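PDB 4P4M: DNA polymerase beta from Leishmania infantum, which catalyses template-directed addition of deoxynucleotides to a DNA strand as a family X polymerase, and probably serves base excision repair. Local coordinates for residues 100-105 / 110-115; 164-169 / 228-233. All coordinates share one frame; numbering follows the deposited sequence.

Contact 1. Residues 100-105 / 110-115; sequences ELTQVH and RAAAAL. With NA (sodium ion), chain F; nucleotides of chain B.
Leu101 and Thr102 pack on Ala112 and Leu115 in a small apolar contact of the fingers region, where the end of helix 93-101 returns through a short loop to helix 109-119, a helix-hairpin-helix DNA-binding element. The two segments come close because Ala112, with only a methyl, faces Leu101: Leu101 CA lies 5.7 Å from Ala112 CA, and Leu101 CB meets Ala112 CB at 3.8 Å. With its CG turned away from the carbonyl carbon (chi1 -68°), Leu101 sends CD1 past the Ala112 carbonyl to Leu115 CB, 4.1 Å off, while Thr102 CG2 rests on the same Ala112 CB, 4.0 Å away. Thr102 OG1 is hydrogen-bonded to Ile98 O, a turn back.

A type I turn from Leu101 to Val104 presents carbonyls to a sodium ion, held by Thr102 O at 2.6 Å, Val104 O, Phe107 O, two waters and OP1 of DT4 of chain B. Arg110 N donates to OP2 and Ala111 N to OP1 (2.8 Å) of DG3 of chain B. The hairpin thus grips two successive phosphates through backbone and metal.

Helix 124-130 flanks the apolar side, its Leu127 touching Leu101 and Leu115, while Ala111 meets Gln141 of helix 139-146.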
# COMPACT_ATOMS: atom_id res chain seq x y z
N GLU A 100 -24.56 -0.30 2.15
CA GLU A 100 -24.52 -1.27 1.07
C GLU A 100 -23.52 -0.85 0.01
O GLU A 100 -22.62 -1.62 -0.36
CB GLU A 100 -25.92 -1.38 0.45
CG GLU A 100 -25.99 -2.21 -0.82
CD GLU A 100 -26.18 -3.69 -0.55
OE1 GLU A 100 -26.25 -4.07 0.64
OE2 GLU A 100 -26.28 -4.46 -1.52
N LEU A 101 -23.68 0.37 -0.49
CA LEU A 101 -22.89 0.86 -1.60
C LEU A 101 -21.41 1.06 -1.25
O LEU A 101 -20.54 0.91 -2.12
CB LEU A 101 -23.50 2.15 -2.17
CG LEU A 101 -24.85 1.95 -2.86
CD1 LEU A 101 -25.55 3.29 -3.11
CD2 LEU A 101 -24.68 1.18 -4.17
N THR A 102 -21.12 1.38 0.00
CA THR A 102 -19.73 1.57 0.41
C THR A 102 -18.97 0.24 0.45
O THR A 102 -17.81 0.21 0.82
CB THR A 102 -19.59 2.29 1.77
OG1 THR A 102 -20.27 1.53 2.79
CG2 THR A 102 -20.18 3.69 1.70
N GLN A 103 -19.63 -0.85 0.08
CA GLN A 103 -18.92 -2.12 -0.05
C GLN A 103 -18.03 -2.12 -1.29
O GLN A 103 -17.05 -2.86 -1.37
CB GLN A 103 -19.89 -3.30 -0.11
CG GLN A 103 -20.65 -3.57 1.18
CD GLN A 103 -21.50 -4.82 1.08
OE1 GLN A 103 -21.17 -5.86 1.66
NE2 GLN A 103 -22.60 -4.74 0.34
N VAL A 104 -18.37 -1.27 -2.27
CA VAL A 104 -17.59 -1.18 -3.50
C VAL A 104 -16.34 -0.31 -3.34
O VAL A 104 -16.41 0.80 -2.83
CB VAL A 104 -18.42 -0.60 -4.65
CG1 VAL A 104 -17.61 -0.64 -5.95
CG2 VAL A 104 -19.72 -1.36 -4.80
N HIS A 105 -15.20 -0.82 -3.79
CA HIS A 105 -13.92 -0.11 -3.73
C HIS A 105 -14.01 1.23 -4.47
O HIS A 105 -14.39 1.26 -5.65
CB HIS A 105 -12.83 -1.00 -4.37
CG HIS A 105 -11.42 -0.57 -4.07
ND1 HIS A 105 -10.51 -1.05 -3.19
CD2 HIS A 105 -10.79 0.45 -4.74
CE1 HIS A 105 -9.37 -0.31 -3.33
NE2 HIS A 105 -9.56 0.59 -4.28
N ARG A 110 -19.77 9.63 0.96
CA ARG A 110 -20.12 10.77 0.12
C ARG A 110 -20.65 10.35 -1.25
O ARG A 110 -21.68 10.84 -1.71
CB ARG A 110 -18.93 11.71 -0.02
CG ARG A 110 -19.29 13.06 -0.62
CD ARG A 110 -20.42 13.69 0.17
NE ARG A 110 -20.15 13.69 1.60
CZ ARG A 110 -19.57 14.70 2.25
NH1 ARG A 110 -19.22 15.79 1.59
NH2 ARG A 110 -19.36 14.62 3.56
N ALA A 111 -19.93 9.44 -1.91
CA ALA A 111 -20.32 8.96 -3.23
C ALA A 111 -21.60 8.13 -3.17
O ALA A 111 -22.43 8.18 -4.08
CB ALA A 111 -19.19 8.14 -3.87
N ALA A 112 -21.75 7.37 -2.10
CA ALA A 112 -22.92 6.51 -1.93
C ALA A 112 -24.19 7.35 -1.81
O ALA A 112 -25.22 7.03 -2.41
CB ALA A 112 -22.75 5.62 -0.70
N ALA A 113 -24.11 8.44 -1.05
CA ALA A 113 -25.23 9.37 -0.92
C ALA A 113 -25.65 9.94 -2.28
O ALA A 113 -26.83 9.93 -2.63
CB ALA A 113 -24.88 10.49 0.04
N ALA A 114 -24.67 10.42 -3.04
CA ALA A 114 -24.95 10.99 -4.35
C ALA A 114 -25.65 9.99 -5.27
O ALA A 114 -26.56 10.35 -6.01
CB ALA A 114 -23.67 11.50 -5.00
N LEU A 115 -25.22 8.73 -5.21
CA LEU A 115 -25.83 7.67 -6.00
C LEU A 115 -27.30 7.50 -5.64
O LEU A 115 -28.16 7.33 -6.51
CB LEU A 115 -25.11 6.34 -5.78
CG LEU A 115 -23.82 6.08 -6.56
CD1 LEU A 115 -23.15 4.80 -6.06
CD2 LEU A 115 -24.10 5.98 -8.04
NA NA F . -15.79 1.47 -0.29
P DG B 3 -16.22 9.42 -0.45
OP1 DG B 3 -17.18 8.99 -1.48
OP2 DG B 3 -16.63 9.58 0.96
O5' DG B 3 -14.99 8.39 -0.47
C5' DG B 3 -14.40 8.03 -1.72
C4' DG B 3 -13.11 7.26 -1.50
O4' DG B 3 -12.07 8.17 -1.04
C3' DG B 3 -13.19 6.13 -0.46
O3' DG B 3 -13.07 4.86 -1.12
C2' DG B 3 -12.04 6.42 0.51
C1' DG B 3 -11.17 7.40 -0.27
N9 DG B 3 -10.34 8.26 0.59
C8 DG B 3 -10.72 8.97 1.70
N7 DG B 3 -9.73 9.64 2.27
C5 DG B 3 -8.63 9.34 1.48
C6 DG B 3 -7.29 9.75 1.60
O6 DG B 3 -6.81 10.50 2.46
N1 DG B 3 -6.48 9.22 0.59
C2 DG B 3 -6.93 8.38 -0.41
N2 DG B 3 -6.02 7.96 -1.30
N3 DG B 3 -8.20 7.98 -0.53
C4 DG B 3 -8.99 8.49 0.44
P DT B 4 -12.98 3.50 -0.28
OP1 DT B 4 -13.49 2.41 -1.12
OP2 DT B 4 -13.53 3.76 1.07
O5' DT B 4 -11.41 3.24 -0.15
C5' DT B 4 -10.63 3.20 -1.34
C4' DT B 4 -9.15 3.13 -1.03
O4' DT B 4 -8.71 4.35 -0.37
C3' DT B 4 -8.76 1.96 -0.13
O3' DT B 4 -7.82 1.24 -0.88
C2' DT B 4 -8.16 2.61 1.13
C1' DT B 4 -7.81 4.02 0.67
N1 DT B 4 -7.89 5.04 1.77
C2 DT B 4 -6.78 5.81 2.07
O2 DT B 4 -5.72 5.71 1.48
N3 DT B 4 -6.96 6.71 3.09
C4 DT B 4 -8.09 6.91 3.83
O4 DT B 4 -8.12 7.75 4.73
C5 DT B 4 -9.22 6.08 3.48
C7 DT B 4 -10.52 6.22 4.22
C6 DT B 4 -9.07 5.20 2.48
P DA B 2 -15.20 15.27 2.31
OP1 DA B 2 -16.63 15.51 2.06
OP2 DA B 2 -14.71 14.89 3.65
O5' DA B 2 -14.69 14.14 1.29
C5' DA B 2 -14.90 14.29 -0.10
C4' DA B 2 -14.66 12.96 -0.79
O4' DA B 2 -13.26 12.79 -1.13
C3' DA B 2 -15.04 11.72 0.01
O3' DA B 2 -15.56 10.80 -0.94
C2' DA B 2 -13.71 11.27 0.62
C1' DA B 2 -12.69 11.68 -0.44
N9 DA B 2 -11.39 12.17 0.03
C8 DA B 2 -11.16 12.98 1.11
N7 DA B 2 -9.89 13.28 1.28
C5 DA B 2 -9.25 12.63 0.24
C6 DA B 2 -7.89 12.57 -0.14
N6 DA B 2 -6.90 13.18 0.53
N1 DA B 2 -7.59 11.84 -1.23
C2 DA B 2 -8.58 11.22 -1.90
N3 DA B 2 -9.89 11.21 -1.64
C4 DA B 2 -10.16 11.95 -0.55
O HOH W 1 -14.58 -0.61 -0.04
O HOH W 2 -15.31 1.92 2.05

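Contact 2. Residues 164-169 / 228-233; sequences ENYLRE and ESLKYL
Tyr166 and Tyr232 mark the nearest backbone approach, yet their CA atoms stay 9.5 Å apart, so long side chains must span the gap between the middle of helix 157-175 and the turn ending helix 219-229. That turn is a Schellman motif: Lys231, with a positive phi of 66°, leaves the helix and points away from the partner, while Leu230 before it and Tyr232 after it both point toward helix 157-175.

The two tyrosines form an offset stack, their centroids 4.8 Å apart and their planes inclined at 26°. Both have CG anti to the backbone N (chi1 -173° for Tyr166), which extends each ring toward the opposing chain, and the side chains slide past each other in opposite directions. Tyr166 CD2 lies over one face of Tyr232, offset toward its rim, and Tyr166 CE2 comes within 3.5 Å of Tyr232 CD1. Further out, Tyr166 OH reaches Leu230 CB at 3.6 Å and pairs with a water 2.5 Å away that donates only weakly to Leu230 O. Leu167 crosses Tyr232 at about a right angle, CD2 lying 3.9 Å from Tyr232 CE2. The Tyr232 hydroxyl is tied back to His163 ND1, one turn before Leu167, fixing the far end of that ring.

This is palm packing: Leu167 also meets Ile181 and Ile183 of strand 179-183, and Leu227 of helix 219-229 touches both Tyr166 and Leu167.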
# COMPACT_ATOMS: atom_id res chain seq x y z
N GLU A 164 4.81 -13.12 -4.68
CA GLU A 164 6.13 -12.68 -4.22
C GLU A 164 7.24 -13.10 -5.20
O GLU A 164 8.09 -12.29 -5.58
CB GLU A 164 6.43 -13.21 -2.82
CG GLU A 164 7.77 -12.72 -2.28
CD GLU A 164 7.89 -12.91 -0.77
OE1 GLU A 164 7.70 -14.05 -0.30
OE2 GLU A 164 8.14 -11.91 -0.06
N ASN A 165 7.24 -14.37 -5.58
CA ASN A 165 8.28 -14.89 -6.47
C ASN A 165 8.23 -14.22 -7.85
O ASN A 165 9.27 -13.91 -8.44
CB ASN A 165 8.18 -16.41 -6.63
CG ASN A 165 8.44 -17.16 -5.32
OD1 ASN A 165 8.98 -16.60 -4.37
ND2 ASN A 165 8.06 -18.43 -5.29
N TYR A 166 7.01 -14.01 -8.35
CA TYR A 166 6.80 -13.40 -9.66
C TYR A 166 7.33 -11.96 -9.68
O TYR A 166 8.08 -11.58 -10.58
CB TYR A 166 5.31 -13.42 -10.04
CG TYR A 166 5.01 -12.95 -11.45
CD1 TYR A 166 5.03 -13.84 -12.52
CD2 TYR A 166 4.73 -11.62 -11.72
CE1 TYR A 166 4.76 -13.41 -13.82
CE2 TYR A 166 4.45 -11.18 -13.01
CZ TYR A 166 4.47 -12.08 -14.05
OH TYR A 166 4.20 -11.63 -15.33
N LEU A 167 6.92 -11.16 -8.70
CA LEU A 167 7.34 -9.76 -8.65
C LEU A 167 8.86 -9.63 -8.48
O LEU A 167 9.50 -8.76 -9.09
CB LEU A 167 6.60 -9.00 -7.54
CG LEU A 167 5.10 -8.75 -7.81
CD1 LEU A 167 4.36 -8.33 -6.55
CD2 LEU A 167 4.89 -7.72 -8.92
N ARG A 168 9.45 -10.50 -7.65
CA ARG A 168 10.91 -10.50 -7.46
C ARG A 168 11.66 -10.84 -8.75
O ARG A 168 12.67 -10.20 -9.10
CB ARG A 168 11.33 -11.48 -6.34
CG ARG A 168 11.02 -10.97 -4.94
CD ARG A 168 11.61 -11.89 -3.86
NE ARG A 168 11.60 -11.24 -2.56
CZ ARG A 168 11.64 -11.89 -1.40
NH1 ARG A 168 11.68 -13.22 -1.38
NH2 ARG A 168 11.63 -11.20 -0.26
N GLU A 169 11.18 -11.86 -9.45
CA GLU A 169 11.78 -12.22 -10.72
C GLU A 169 11.68 -11.09 -11.75
O GLU A 169 12.67 -10.77 -12.41
CB GLU A 169 11.17 -13.51 -11.28
CG GLU A 169 11.74 -13.89 -12.64
CD GLU A 169 11.12 -15.15 -13.22
OE1 GLU A 169 10.15 -15.03 -14.00
OE2 GLU A 169 11.61 -16.26 -12.90
N GLU A 228 2.64 -4.54 -17.05
CA GLU A 228 1.50 -4.42 -17.96
C GLU A 228 1.76 -5.14 -19.30
O GLU A 228 0.85 -5.79 -19.84
CB GLU A 228 1.14 -2.94 -18.16
CG GLU A 228 0.48 -2.33 -16.91
CD GLU A 228 0.36 -0.82 -16.96
OE1 GLU A 228 1.04 -0.18 -17.80
OE2 GLU A 228 -0.41 -0.26 -16.14
N SER A 229 2.98 -5.05 -19.81
CA SER A 229 3.32 -5.71 -21.08
C SER A 229 3.25 -7.23 -20.96
O SER A 229 3.00 -7.94 -21.94
CB SER A 229 4.70 -5.27 -21.61
OG SER A 229 5.76 -5.79 -20.82
N LEU A 230 3.46 -7.74 -19.74
CA LEU A 230 3.37 -9.17 -19.46
C LEU A 230 1.94 -9.63 -19.18
O LEU A 230 1.69 -10.82 -18.99
CB LEU A 230 4.26 -9.52 -18.26
CG LEU A 230 5.76 -9.47 -18.53
CD1 LEU A 230 6.54 -9.46 -17.21
CD2 LEU A 230 6.17 -10.64 -19.41
N LYS A 231 1.00 -8.68 -19.15
CA LYS A 231 -0.40 -8.95 -18.83
C LYS A 231 -0.62 -9.42 -17.39
O LYS A 231 -1.65 -10.05 -17.08
CB LYS A 231 -1.02 -9.95 -19.82
CG LYS A 231 -0.82 -9.60 -21.29
CD LYS A 231 -1.34 -8.21 -21.60
CE LYS A 231 -1.04 -7.83 -23.05
NZ LYS A 231 -1.53 -6.46 -23.39
N TYR A 232 0.33 -9.12 -16.51
CA TYR A 232 0.13 -9.34 -15.07
C TYR A 232 -0.75 -8.22 -14.52
O TYR A 232 -1.84 -8.48 -14.02
CB TYR A 232 1.48 -9.41 -14.33
CG TYR A 232 1.36 -9.49 -12.81
CD1 TYR A 232 1.06 -10.69 -12.18
CD2 TYR A 232 1.57 -8.37 -12.02
CE1 TYR A 232 0.96 -10.78 -10.76
CE2 TYR A 232 1.46 -8.43 -10.61
CZ TYR A 232 1.16 -9.64 -10.00
OH TYR A 232 1.07 -9.68 -8.62
N LEU A 233 -0.29 -6.97 -14.62
CA LEU A 233 -1.13 -5.82 -14.25
C LEU A 233 -2.14 -5.56 -15.37
O LEU A 233 -1.76 -5.36 -16.53
CB LEU A 233 -0.29 -4.55 -13.98
CG LEU A 233 0.62 -4.60 -12.74
CD1 LEU A 233 1.34 -3.25 -12.53
CD2 LEU A 233 -0.18 -4.99 -11.48
O HOH W 3 3.26 -13.18 -17.11

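How the contacts relate
From the N terminus, contact 1 comes first and is local: four residues separate 100-105 from 110-115, so it closes a short hairpin in the fingers region. Contact 2 opens only after this one has closed, and it joins segments with 58 residues between them. Its longer loop carries strands 179-183 and 193-203, including the magnesium ligands Asp196 and Asp198. The two loops follow in series, neither nesting nor crossing. Their centres lie 32 Å apart and their nearest atoms about 13 Å, without touching. Contact 1 ties two helices beside the bound DNA, whereas contact 2 fastens helix 219-229 to helix 157-175, with its nearest atom about 11 Å from nucleic acid.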